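Local atomic coordinates of glutamine synthetase (Streptomyces coelicolor, PDB entry 4BAX), a protein that belongs to the glutamine synthetase family, joining a beta-grasp domain to a catalytic domain in an assembly of ten copies of one chain. Residues E114-F119 against N227-H232; A250-G255 against Y287-S292; K265-G270 against Y324-L329; D273-L278 against D314-A319; E280-N285 against G295-I300. All blocks are in the same frame, centred on the assembly; numbering follows the deposited sequence.

All five contacts lie in one chain, and contact 4, on the loop after strand 312-314, touches all the others. It meets contact 1 through Ala231 N and Pro317 O (2.8 Å), contact 3 through Tyr267 OH and Asp314 OD2 (2.6 Å), and contact 5 through Arg315 N and Ser297 O (2.9 Å), while Tyr287 and Leu254 of contact 2 pack on its Arg316. Contact 5 is nested in the loop that contact 4 closes, their centres about 7 Å apart. Contacts 2 and 5 share neighbouring strands, 289-291 and 298-300, with centres about 9 Å apart. The Gln115 side chain of contact 1 lies about 12 Å from a bound sodium ion.

Contact 1 (E114-F119 against N227-H232); sequences EQEYTF and NGAGAH
Glu114 and Glu116 of strand 110-121 meet the stretch from Ala229 to His232 that leads into strand 231-236, an antiparallel neighbour in the large mixed sheet of the catalytic domain. Backbone bonds come first. Glu114 N donates to His232 O at 2.9 Å, and Glu116 N gives a more bent bond to Gly230 O at 3.1 Å. Between them the pairing is irregular, and a water fills in: it donates to Glu114 O and accepts from His232 N, while Ala231 CA lies 3.2 Å from Glu114 O as a CH...O contact.

The side chain of Glu116 supplies the other polar link. With CG anti to its own carbonyl carbon (chi1 -64°) and the chain extended beyond, the carboxylate runs alongside Gly230 and takes its N-H on OE1. The donor comes to the anti side of that oxygen, 32° out of the carboxylate plane; the modelled separation, 2.5 Å, is short and best read with caution at this resolution.

Apolar contact is slight. Ala229 CB touches Glu116 CB at 4.1 Å. On the far side of the strand Gln115 turns to Arg201 and Ala319, and Tyr117 packs on helices 152-164 and 190-210.

A separate side-chain approach joins Glu114 to His232: the two cross obliquely, carboxylate and ring planes 29° apart, with Glu114 OE1 3.6 Å from His232 CB.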
# COMPACT_ATOMS: atom_id res chain seq x y z
N GLU A 114 37.90 19.75 -8.25
CA GLU A 114 36.50 19.74 -8.64
C GLU A 114 35.96 18.36 -8.27
O GLU A 114 36.19 17.36 -8.95
CB GLU A 114 36.38 20.00 -10.13
CG GLU A 114 37.16 21.27 -10.58
CD GLU A 114 37.08 21.53 -12.09
OE1 GLU A 114 36.69 20.60 -12.85
OE2 GLU A 114 37.40 22.66 -12.52
N GLN A 115 35.20 18.32 -7.17
CA GLN A 115 34.84 17.06 -6.55
C GLN A 115 33.45 16.63 -6.93
O GLN A 115 32.46 17.29 -6.61
CB GLN A 115 34.92 17.19 -5.03
CG GLN A 115 34.30 16.02 -4.27
CD GLN A 115 35.19 14.76 -4.23
OE1 GLN A 115 36.25 14.72 -3.56
NE2 GLN A 115 34.74 13.72 -4.94
N GLU A 116 33.39 15.50 -7.63
CA GLU A 116 32.13 14.99 -8.09
C GLU A 116 31.60 13.88 -7.17
O GLU A 116 32.36 13.18 -6.49
CB GLU A 116 32.25 14.49 -9.53
CG GLU A 116 32.59 15.61 -10.53
CD GLU A 116 32.71 15.12 -11.98
OE1 GLU A 116 32.90 13.90 -12.20
OE2 GLU A 116 32.59 15.98 -12.90
N TYR A 117 30.28 13.72 -7.17
CA TYR A 117 29.63 12.68 -6.40
C TYR A 117 28.26 12.41 -6.98
O TYR A 117 27.69 13.28 -7.63
CB TYR A 117 29.53 13.07 -4.93
CG TYR A 117 28.77 14.37 -4.70
CD1 TYR A 117 29.39 15.60 -4.87
CD2 TYR A 117 27.43 14.36 -4.33
CE1 TYR A 117 28.70 16.78 -4.67
CE2 TYR A 117 26.75 15.55 -4.13
CZ TYR A 117 27.38 16.75 -4.30
OH TYR A 117 26.68 17.92 -4.09
N THR A 118 27.71 11.24 -6.66
CA THR A 118 26.39 10.84 -7.14
C THR A 118 25.49 10.45 -5.98
O THR A 118 25.92 9.69 -5.09
CB THR A 118 26.51 9.66 -8.16
OG1 THR A 118 27.59 9.92 -9.08
CG2 THR A 118 25.20 9.47 -8.93
N PHE A 119 24.26 10.97 -5.97
CA PHE A 119 23.27 10.58 -4.96
C PHE A 119 22.63 9.22 -5.20
O PHE A 119 22.26 8.88 -6.33
CB PHE A 119 22.17 11.64 -4.81
CG PHE A 119 22.61 12.87 -4.10
CD1 PHE A 119 23.29 12.79 -2.91
CD2 PHE A 119 22.37 14.14 -4.65
CE1 PHE A 119 23.72 13.95 -2.26
CE2 PHE A 119 22.80 15.30 -4.02
CZ PHE A 119 23.47 15.20 -2.82
N ASN A 227 27.68 8.91 -17.09
CA ASN A 227 28.91 9.60 -16.74
C ASN A 227 29.59 9.12 -15.46
O ASN A 227 28.95 8.90 -14.44
CB ASN A 227 28.69 11.11 -16.68
CG ASN A 227 29.31 11.84 -17.85
OD1 ASN A 227 29.23 11.38 -19.00
ND2 ASN A 227 29.90 12.99 -17.58
N GLY A 228 30.91 9.03 -15.53
CA GLY A 228 31.71 8.73 -14.35
C GLY A 228 31.86 9.93 -13.43
O GLY A 228 31.55 11.07 -13.80
N ALA A 229 32.28 9.66 -12.19
CA ALA A 229 32.52 10.73 -11.24
C ALA A 229 34.02 10.93 -11.05
O ALA A 229 34.74 10.01 -10.65
CB ALA A 229 31.81 10.43 -9.90
N GLY A 230 34.51 12.13 -11.37
CA GLY A 230 35.92 12.42 -11.19
C GLY A 230 36.26 13.43 -10.09
O GLY A 230 35.36 13.97 -9.44
N ALA A 231 37.56 13.65 -9.88
CA ALA A 231 38.08 14.74 -9.05
C ALA A 231 39.19 15.47 -9.80
O ALA A 231 40.38 15.21 -9.55
CB ALA A 231 38.60 14.22 -7.69
N HIS A 232 38.82 16.30 -10.79
CA HIS A 232 39.79 17.03 -11.60
C HIS A 232 40.60 17.94 -10.70
O HIS A 232 40.03 18.64 -9.84
CB HIS A 232 39.10 17.87 -12.68
CG HIS A 232 38.51 17.06 -13.79
ND1 HIS A 232 38.55 15.68 -13.81
CD2 HIS A 232 37.89 17.43 -14.94
CE1 HIS A 232 37.97 15.24 -14.91
NE2 HIS A 232 37.57 16.28 -15.62
O HOH W 1 35.89 16.19 -11.46

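Contact 2 (A250-G255 against Y287-S292); sequences AAESLG and YSYGVS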
# COMPACT_ATOMS: atom_id res chain seq x y z
N ALA A 250 55.70 21.22 -16.70
CA ALA A 250 54.86 20.48 -15.79
C ALA A 250 54.04 19.44 -16.56
O ALA A 250 54.08 18.25 -16.20
CB ALA A 250 53.95 21.44 -14.99
N ALA A 251 53.43 19.83 -17.68
CA ALA A 251 52.62 18.91 -18.49
C ALA A 251 53.46 17.78 -19.07
O ALA A 251 53.02 16.64 -19.10
CB ALA A 251 51.85 19.66 -19.60
N GLU A 252 54.67 18.09 -19.52
CA GLU A 252 55.55 17.05 -20.03
C GLU A 252 56.05 16.09 -18.94
O GLU A 252 56.16 14.87 -19.17
CB GLU A 252 56.73 17.65 -20.83
CG GLU A 252 56.32 18.53 -22.00
CD GLU A 252 56.69 17.92 -23.32
OE1 GLU A 252 57.91 17.73 -23.53
OE2 GLU A 252 55.79 17.65 -24.15
N SER A 253 56.29 16.62 -17.74
CA SER A 253 56.81 15.83 -16.62
C SER A 253 55.88 14.66 -16.29
O SER A 253 56.35 13.60 -15.88
CB SER A 253 57.00 16.70 -15.37
OG SER A 253 55.77 16.94 -14.72
N LEU A 254 54.58 14.87 -16.47
CA LEU A 254 53.56 13.86 -16.19
C LEU A 254 53.58 12.70 -17.19
O LEU A 254 53.03 11.61 -16.93
CB LEU A 254 52.16 14.49 -16.09
CG LEU A 254 51.97 15.45 -14.91
CD1 LEU A 254 50.79 16.41 -15.09
CD2 LEU A 254 51.80 14.61 -13.64
N GLY A 255 54.20 12.94 -18.35
CA GLY A 255 54.27 11.91 -19.36
C GLY A 255 55.53 11.08 -19.37
O GLY A 255 55.65 10.11 -20.14
N TYR A 287 48.89 8.38 -21.58
CA TYR A 287 49.03 9.76 -21.16
C TYR A 287 49.03 10.71 -22.37
O TYR A 287 49.78 10.51 -23.32
CB TYR A 287 50.29 9.98 -20.32
CG TYR A 287 50.45 11.42 -19.90
CD1 TYR A 287 49.84 11.88 -18.74
CD2 TYR A 287 51.15 12.32 -20.68
CE1 TYR A 287 49.95 13.21 -18.36
CE2 TYR A 287 51.26 13.66 -20.31
CZ TYR A 287 50.66 14.10 -19.14
OH TYR A 287 50.77 15.42 -18.77
N SER A 288 48.20 11.75 -22.32
CA SER A 288 48.24 12.80 -23.34
C SER A 288 47.99 14.14 -22.68
O SER A 288 47.27 14.21 -21.69
CB SER A 288 47.20 12.55 -24.43
OG SER A 288 45.92 12.28 -23.87
N TYR A 289 48.49 15.21 -23.29
CA TYR A 289 48.12 16.56 -22.84
C TYR A 289 47.93 17.42 -24.07
O TYR A 289 48.54 17.19 -25.11
CB TYR A 289 49.15 17.15 -21.86
CG TYR A 289 50.35 17.82 -22.52
CD1 TYR A 289 50.27 19.14 -22.95
CD2 TYR A 289 51.54 17.13 -22.72
CE1 TYR A 289 51.34 19.76 -23.57
CE2 TYR A 289 52.62 17.75 -23.34
CZ TYR A 289 52.51 19.07 -23.77
OH TYR A 289 53.56 19.74 -24.38
N GLY A 290 47.06 18.41 -23.95
CA GLY A 290 46.79 19.29 -25.07
C GLY A 290 46.05 20.53 -24.62
O GLY A 290 45.44 20.56 -23.55
N VAL A 291 46.07 21.54 -25.48
CA VAL A 291 45.38 22.78 -25.19
C VAL A 291 43.89 22.63 -25.51
O VAL A 291 43.52 22.26 -26.64
CB VAL A 291 45.97 23.94 -26.01
CG1 VAL A 291 45.05 25.14 -25.97
CG2 VAL A 291 47.35 24.31 -25.48
N SER A 292 43.05 22.85 -24.50
CA SER A 292 41.60 22.83 -24.65
C SER A 292 41.08 21.43 -25.02
O SER A 292 39.96 21.27 -25.51
CB SER A 292 41.15 23.86 -25.70
OG SER A 292 39.74 23.86 -25.87
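Tyr287, just before strand 289-291, and Tyr289, in it, reach to the C-terminal part of helix 244-253 and the residues after it, and each hydroxyl finds an acceptor there. Tyr287 OH donates to Ala251 O at 2.6 Å, lying in the carbonyl plane on a lone pair. Tyr289 OH donates to Glu252 OE2 at 3.1 Å, approaching from above the carboxylate plane; that plane stands 88° from the ring, and OE2 sits at the ring's edge.

Both rings also offer a face. Ala251 CB rests almost over the centre of Tyr289, 3.8 Å from the centroid and 13° off the normal, a well-centred CH-pi contact. Gly255 CA does the same for Tyr287 at 3.8 Å, more off-centre, with Leu254 O over that same face. Leu254 CB adds an apolar touch to Tyr287 CE1.

Torsions set these reaches apart. Tyr287 holds CG opposite its backbone N (chi1 179°), which stretches the phenol out to the helix, whereas Glu252 bends at chi2 to bring its carboxylate to Tyr289. Behind them, Val298 of strand 298-300 backs both tyrosines and Leu254, and Leu254 also packs on Leu330 of helix 323-341. Further along, Ser292 bonds to Asp56 of a neighbouring subunit.

Each phenol thus donates a hydrogen bond while a CH group, Ala251 CB or Gly255 CA, lies over its ring face, so each side chain combines polar and apolar contact.

Contact 3 (K265-G270 against Y324-L329); sequences KNYGAG and YVVTRL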
# COMPACT_ATOMS: atom_id res chain seq x y z
N LYS A 265 47.87 4.58 -10.85
CA LYS A 265 47.60 3.48 -9.86
C LYS A 265 47.33 3.98 -8.46
O LYS A 265 47.00 3.17 -7.57
CB LYS A 265 48.75 2.46 -9.81
CG LYS A 265 50.06 2.99 -9.25
CD LYS A 265 51.12 1.90 -9.16
CE LYS A 265 52.55 2.36 -8.80
NZ LYS A 265 53.14 1.09 -8.37
N ASN A 266 47.43 5.28 -8.24
CA ASN A 266 47.10 5.89 -6.95
C ASN A 266 45.95 6.87 -7.04
O ASN A 266 45.68 7.64 -6.10
CB ASN A 266 48.33 6.61 -6.36
CG ASN A 266 49.40 5.68 -5.93
OD1 ASN A 266 49.29 5.06 -4.87
ND2 ASN A 266 50.45 5.55 -6.73
N TYR A 267 45.26 6.84 -8.18
CA TYR A 267 44.25 7.84 -8.48
C TYR A 267 42.84 7.37 -8.18
O TYR A 267 41.86 8.00 -8.60
CB TYR A 267 44.36 8.27 -9.94
CG TYR A 267 45.22 9.49 -10.19
CD1 TYR A 267 46.03 10.02 -9.19
CD2 TYR A 267 45.20 10.11 -11.42
CE1 TYR A 267 46.82 11.15 -9.44
CE2 TYR A 267 45.97 11.24 -11.68
CZ TYR A 267 46.78 11.75 -10.69
OH TYR A 267 47.54 12.87 -11.00
N GLY A 268 42.73 6.26 -7.46
CA GLY A 268 41.44 5.80 -7.01
C GLY A 268 41.11 4.42 -7.51
O GLY A 268 41.53 4.01 -8.59
N ALA A 269 40.31 3.71 -6.73
CA ALA A 269 39.96 2.34 -7.05
C ALA A 269 38.93 2.29 -8.18
O ALA A 269 37.97 3.08 -8.21
CB ALA A 269 39.43 1.63 -5.79
N GLY A 270 39.14 1.39 -9.13
CA GLY A 270 38.20 1.27 -10.23
C GLY A 270 38.39 2.29 -11.33
O GLY A 270 37.47 2.52 -12.12
N TYR A 324 45.29 13.73 -0.26
CA TYR A 324 46.65 13.73 0.26
C TYR A 324 47.61 13.10 -0.74
O TYR A 324 48.76 13.54 -0.90
CB TYR A 324 46.73 12.95 1.59
CG TYR A 324 46.04 13.61 2.78
CD1 TYR A 324 46.22 14.96 3.06
CD2 TYR A 324 45.14 12.89 3.57
CE1 TYR A 324 45.56 15.56 4.12
CE2 TYR A 324 44.48 13.50 4.64
CZ TYR A 324 44.70 14.83 4.90
OH TYR A 324 44.06 15.45 5.95
N VAL A 325 47.12 12.05 -1.40
CA VAL A 325 47.90 11.32 -2.39
C VAL A 325 48.07 12.04 -3.75
O VAL A 325 49.19 12.21 -4.22
CB VAL A 325 47.33 9.88 -2.57
CG1 VAL A 325 48.09 9.12 -3.64
CG2 VAL A 325 47.35 9.14 -1.23
N VAL A 326 46.97 12.49 -4.34
CA VAL A 326 47.04 13.15 -5.65
C VAL A 326 47.87 14.43 -5.56
O VAL A 326 48.69 14.71 -6.44
CB VAL A 326 45.65 13.37 -6.30
CG1 VAL A 326 44.71 14.22 -5.40
CG2 VAL A 326 45.80 13.96 -7.68
N THR A 327 47.69 15.17 -4.46
CA THR A 327 48.47 16.39 -4.26
C THR A 327 49.97 16.06 -4.09
O THR A 327 50.82 16.70 -4.72
CB THR A 327 47.97 17.23 -3.03
OG1 THR A 327 47.89 16.41 -1.85
CG2 THR A 327 46.62 17.91 -3.30
N ARG A 328 50.28 15.01 -3.31
CA ARG A 328 51.68 14.64 -3.07
C ARG A 328 52.38 14.27 -4.39
O ARG A 328 53.50 14.75 -4.66
CB ARG A 328 51.77 13.46 -2.09
CG ARG A 328 53.18 13.24 -1.49
CD ARG A 328 53.73 11.83 -1.72
NE ARG A 328 52.74 10.82 -1.41
CZ ARG A 328 52.75 9.58 -1.90
NH1 ARG A 328 53.72 9.20 -2.72
NH2 ARG A 328 51.79 8.72 -1.56
N LEU A 329 51.69 13.46 -5.19
CA LEU A 329 52.21 12.94 -6.44
C LEU A 329 52.47 14.03 -7.47
O LEU A 329 53.49 14.03 -8.17
CB LEU A 329 51.23 11.91 -7.02
CG LEU A 329 51.14 10.57 -6.30
CD1 LEU A 329 50.08 9.69 -6.95
CD2 LEU A 329 52.50 9.90 -6.32
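The flat groups facing helix 323-341 are the Tyr267 ring and the Asn266 amide. The ring meets Val326 obliquely: CE1 is its near atom, 3.5 Å from Val326 CG2, and the two side chains cross at about a right angle. Leu329 CD1 also comes to CE1, more loosely, at 4.4 Å. On the other flank of the phenol, Tyr267 CE2 lies 3.5 Å from Arg316 CB, so the ring is wedged between the helix and the loop that follows strand 312-314. The Asn266 amide is held by ND2, which donates to Asp262 O, and the aliphatic base of the side chain is left to do the touching.

That base is Asn266 CB. It sits 3.7 Å from Val325 CG1 and 3.6 Å from Leu329 CD1, one helical turn apart on the same side of the helix. Val325 offers this methyl because CG1 is placed opposite the backbone N (chi1 178°); in Val326 it is CG2 that takes the equivalent position and points to the ring. Everything passing between the two segments is van der Waals contact. The polar end of Tyr267 is engaged elsewhere, its hydroxyl hydrogen-bonded to Asp314 OD2 and His263 ND1.

After Tyr267 the loop leaves the helix through Gly268, whose phi of 121° suits glycine. The loop bridges helices 259-264 and 271-274 and lies against one side of helix 323-341; from that helix, Tyr324 and Thr327 reach helix 190-210, while Arg328 packs on helix 94-103.

Contact 4 (D273-L278 against D314-A319); sequences DRLTGL and DRRPNA
Arg274 and Leu275, where helix 271-274 gives way to loop, meet an Asx turn and the loop after it: Asp314 OD1 accepts from Arg316 N, and the chain then runs through Pro317 to Asn318. Arg274 makes most of the contact. Its chain goes out extended and bends at chi3 (88°), bringing the guanidinium edge to this loop. NE donates to Asn318 OD1 at 2.9 Å, from 43° out of the carbonyl plane, and NH2 makes a weak bond to the same oxygen at 3.4 Å. The guanidinium and amide planes are nearly perpendicular, 82° apart.

Leu275 CD1 lies 4.2 Å from Arg316 CB and 3.8 Å from Arg316 O, and CD2 lies over one face of the Arg274 guanidinium. The turn is braced internally by Arg316, which grips Asp314 side-on, NE to OD1 at 3.1 Å and NH2 to OD2 at 3.0 Å, a salt bridge.

Around this buried contact, Arg315 pairs with Glu313 and packs on His232 of strand 231-236, Pro317 lies between that strand and helix 323-341, and Leu275 touches Trp284 and is hydrogen-bonded to it through the backbone.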
# COMPACT_ATOMS: atom_id res chain seq x y z
N ASP A 273 37.44 1.36 -14.89
CA ASP A 273 35.99 1.41 -15.14
C ASP A 273 35.46 2.79 -15.60
O ASP A 273 34.46 2.89 -16.33
CB ASP A 273 35.21 0.85 -13.94
CG ASP A 273 35.59 -0.61 -13.62
OD1 ASP A 273 35.85 -1.40 -14.56
OD2 ASP A 273 35.66 -0.97 -12.42
N ARG A 274 36.10 3.85 -15.11
CA ARG A 274 35.74 5.21 -15.50
C ARG A 274 36.56 5.69 -16.70
O ARG A 274 36.02 6.26 -17.63
CB ARG A 274 35.86 6.19 -14.33
CG ARG A 274 35.67 7.65 -14.73
CD ARG A 274 35.78 8.55 -13.51
NE ARG A 274 37.18 8.91 -13.32
CZ ARG A 274 37.75 10.05 -13.70
NH1 ARG A 274 37.03 11.01 -14.27
NH2 ARG A 274 39.04 10.24 -13.48
N LEU A 275 37.87 5.45 -16.68
CA LEU A 275 38.74 5.94 -17.77
C LEU A 275 38.85 4.90 -18.88
O LEU A 275 39.74 4.05 -18.90
CB LEU A 275 40.13 6.36 -17.29
CG LEU A 275 40.23 7.58 -16.37
CD1 LEU A 275 41.70 7.85 -16.02
CD2 LEU A 275 39.59 8.81 -17.00
N THR A 276 37.92 5.02 -19.81
CA THR A 276 37.81 4.12 -20.94
C THR A 276 38.20 5.03 -22.10
O THR A 276 38.25 6.26 -21.93
CB THR A 276 36.35 3.66 -21.13
OG1 THR A 276 35.48 4.80 -21.22
CG2 THR A 276 35.90 2.79 -19.96
N GLY A 277 38.51 4.45 -23.25
CA GLY A 277 38.88 5.29 -24.37
C GLY A 277 37.74 6.19 -24.81
O GLY A 277 37.92 7.40 -24.95
N LEU A 278 36.55 5.61 -24.96
CA LEU A 278 35.46 6.21 -25.72
C LEU A 278 34.96 7.58 -25.24
O LEU A 278 34.86 8.52 -26.03
CB LEU A 278 34.28 5.23 -25.76
CG LEU A 278 34.16 4.43 -24.45
CD1 LEU A 278 32.77 4.53 -23.81
CD2 LEU A 278 34.53 2.96 -24.68
N ASP A 314 44.55 18.35 -14.39
CA ASP A 314 44.70 16.91 -14.48
C ASP A 314 43.32 16.27 -14.39
O ASP A 314 42.67 16.33 -13.34
CB ASP A 314 45.59 16.40 -13.34
CG ASP A 314 46.02 14.95 -13.54
OD1 ASP A 314 45.36 14.24 -14.33
OD2 ASP A 314 47.01 14.50 -12.90
N ARG A 315 42.89 15.67 -15.50
CA ARG A 315 41.53 15.12 -15.60
C ARG A 315 41.45 13.64 -15.19
O ARG A 315 40.37 13.06 -15.19
CB ARG A 315 40.99 15.33 -17.02
CG ARG A 315 41.06 16.77 -17.50
CD ARG A 315 40.66 16.91 -18.97
NE ARG A 315 39.27 16.50 -19.17
CZ ARG A 315 38.21 17.30 -18.96
NH1 ARG A 315 38.38 18.56 -18.58
NH2 ARG A 315 36.97 16.83 -19.16
N ARG A 316 42.59 13.03 -14.88
CA ARG A 316 42.64 11.61 -14.49
C ARG A 316 42.09 11.19 -13.09
O ARG A 316 41.53 10.09 -12.98
CB ARG A 316 44.06 11.08 -14.65
CG ARG A 316 44.53 11.07 -16.09
CD ARG A 316 45.99 10.71 -16.14
NE ARG A 316 46.77 11.77 -15.50
CZ ARG A 316 48.05 11.64 -15.17
NH1 ARG A 316 48.69 10.51 -15.44
NH2 ARG A 316 48.69 12.65 -14.59
N PRO A 317 42.26 12.00 -12.03
CA PRO A 317 41.86 11.43 -10.72
C PRO A 317 40.35 11.13 -10.57
O PRO A 317 39.47 11.87 -11.03
CB PRO A 317 42.31 12.50 -9.71
CG PRO A 317 43.32 13.35 -10.45
CD PRO A 317 42.87 13.34 -11.89
N ASN A 318 40.08 9.99 -9.94
CA ASN A 318 38.71 9.57 -9.66
C ASN A 318 38.10 10.41 -8.55
O ASN A 318 38.84 11.03 -7.78
CB ASN A 318 38.70 8.14 -9.18
CG ASN A 318 38.74 7.15 -10.31
OD1 ASN A 318 38.87 7.51 -11.50
ND2 ASN A 318 38.63 5.87 -9.94
N ALA A 319 36.77 10.40 -8.45
CA ALA A 319 36.07 11.07 -7.35
C ALA A 319 36.45 10.45 -6.01
O ALA A 319 36.32 11.11 -4.97
CB ALA A 319 34.57 11.02 -7.56

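Contact 5 (E280-N285 against G295-I300); sequences ETAPWN and GASVRI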
# COMPACT_ATOMS: atom_id res chain seq x y z
N GLU A 280 34.88 10.49 -21.66
CA GLU A 280 35.81 11.07 -20.71
C GLU A 280 36.45 10.04 -19.77
O GLU A 280 35.80 9.16 -19.21
CB GLU A 280 35.12 12.18 -19.91
CG GLU A 280 34.41 13.19 -20.78
CD GLU A 280 35.39 14.16 -21.39
OE1 GLU A 280 36.57 14.11 -20.99
OE2 GLU A 280 34.98 14.95 -22.27
N THR A 281 37.77 10.17 -19.65
CA THR A 281 38.51 11.21 -20.38
C THR A 281 39.32 10.50 -21.47
O THR A 281 38.86 10.34 -22.61
CB THR A 281 39.45 12.02 -19.45
OG1 THR A 281 38.85 12.20 -18.17
CG2 THR A 281 39.72 13.38 -20.03
N ALA A 282 40.51 10.06 -21.10
CA ALA A 282 41.44 9.37 -21.98
C ALA A 282 41.51 7.99 -21.35
O ALA A 282 41.06 7.82 -20.22
CB ALA A 282 42.80 10.05 -21.94
N PRO A 283 42.07 6.99 -22.07
CA PRO A 283 42.12 5.69 -21.41
C PRO A 283 43.10 5.78 -20.25
O PRO A 283 44.05 6.56 -20.33
CB PRO A 283 42.66 4.76 -22.50
CG PRO A 283 43.34 5.67 -23.47
CD PRO A 283 42.56 6.94 -23.45
N TRP A 284 42.86 4.99 -19.21
CA TRP A 284 43.68 5.03 -18.00
C TRP A 284 45.13 4.65 -18.30
O TRP A 284 46.05 5.01 -17.56
CB TRP A 284 43.09 4.09 -16.95
CG TRP A 284 43.07 2.66 -17.41
CD1 TRP A 284 42.05 2.01 -18.05
CD2 TRP A 284 44.11 1.69 -17.25
NE1 TRP A 284 42.40 0.70 -18.31
CE2 TRP A 284 43.67 0.48 -17.83
CE3 TRP A 284 45.39 1.73 -16.67
CZ2 TRP A 284 44.45 -0.67 -17.84
CZ3 TRP A 284 46.17 0.57 -16.70
CH2 TRP A 284 45.69 -0.61 -17.28
N ASN A 285 45.33 3.95 -19.42
CA ASN A 285 46.64 3.41 -19.79
C ASN A 285 47.45 4.26 -20.78
O ASN A 285 48.54 3.86 -21.18
CB ASN A 285 46.51 1.96 -20.28
CG ASN A 285 45.50 1.81 -21.41
OD1 ASN A 285 45.29 2.73 -22.21
ND2 ASN A 285 44.87 0.65 -21.50
N GLY A 295 39.64 15.46 -24.13
CA GLY A 295 39.95 14.04 -24.29
C GLY A 295 41.34 13.65 -23.79
O GLY A 295 41.66 12.47 -23.67
N ALA A 296 42.16 14.65 -23.49
CA ALA A 296 43.51 14.43 -22.97
C ALA A 296 43.56 14.02 -21.47
O ALA A 296 42.61 14.24 -20.72
CB ALA A 296 44.37 15.66 -23.22
N SER A 297 44.67 13.42 -21.06
CA SER A 297 44.88 13.10 -19.64
C SER A 297 44.98 14.42 -18.82
O SER A 297 44.39 14.58 -17.74
CB SER A 297 46.17 12.29 -19.46
OG SER A 297 46.09 11.01 -20.07
N VAL A 298 45.71 15.37 -19.38
CA VAL A 298 45.86 16.67 -18.77
C VAL A 298 45.47 17.76 -19.77
O VAL A 298 45.91 17.75 -20.93
CB VAL A 298 47.32 16.89 -18.31
CG1 VAL A 298 47.64 18.37 -18.14
CG2 VAL A 298 47.58 16.10 -17.05
N ARG A 299 44.66 18.70 -19.32
CA ARG A 299 44.24 19.77 -20.20
C ARG A 299 44.88 21.12 -19.83
O ARG A 299 44.99 21.47 -18.64
CB ARG A 299 42.71 19.89 -20.22
CG ARG A 299 42.23 21.14 -20.95
CD ARG A 299 40.73 21.22 -21.08
NE ARG A 299 40.10 21.69 -19.86
CZ ARG A 299 38.89 22.25 -19.83
NH1 ARG A 299 38.21 22.42 -20.96
NH2 ARG A 299 38.36 22.65 -18.67
N ILE A 300 45.30 21.86 -20.85
CA ILE A 300 45.69 23.26 -20.72
C ILE A 300 44.56 24.13 -21.22
O ILE A 300 44.30 24.20 -22.42
CB ILE A 300 46.95 23.58 -21.55
CG1 ILE A 300 48.16 22.81 -21.01
CG2 ILE A 300 47.22 25.08 -21.57
CD1 ILE A 300 49.19 22.50 -22.06
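Thr281 sets its CG2 opposite the backbone N, with OG1 opposite the carbonyl carbon (chi1 -36°), and so turns the methyl to the loop entering strand 298-300. There CG2 is modelled 3.1 Å from Ala296 O, though Thr281 is poorly ordered and follows a cis peptide bond, so this short distance is doubtful. The other branch, OG1, goes instead to a weak hydrogen bond with Arg315 O.

Ala282 is the second touching side chain. Its CB sits 3.2 Å from Gly295 O and 3.9 Å from Ser297 OG. Ser297 carries OG opposite its own carbonyl carbon (chi1 -66°), which leaves the hydroxyl beside the backbone N; there it accepts a hydrogen bond from Ser288 N. Gly295 lies nearest along the backbone, its CA 5.0 Å from Thr281 CA, with the two carbonyl oxygens, Thr281 O and Gly295 O, 3.7 Å apart.

The contact joins the irregular loop between helix 271-274 and strand 289-291 to the approach of strand 298-300, a strand that pairs parallel with 289-291 and antiparallel with 312-314 in the mixed sheet of the glutamine synthetase fold. Only van der Waals contacts pass between the two segments; the hydrogen bonding runs to other neighbours. On the strand side, Val298 and Ile300 pack on Tyr289.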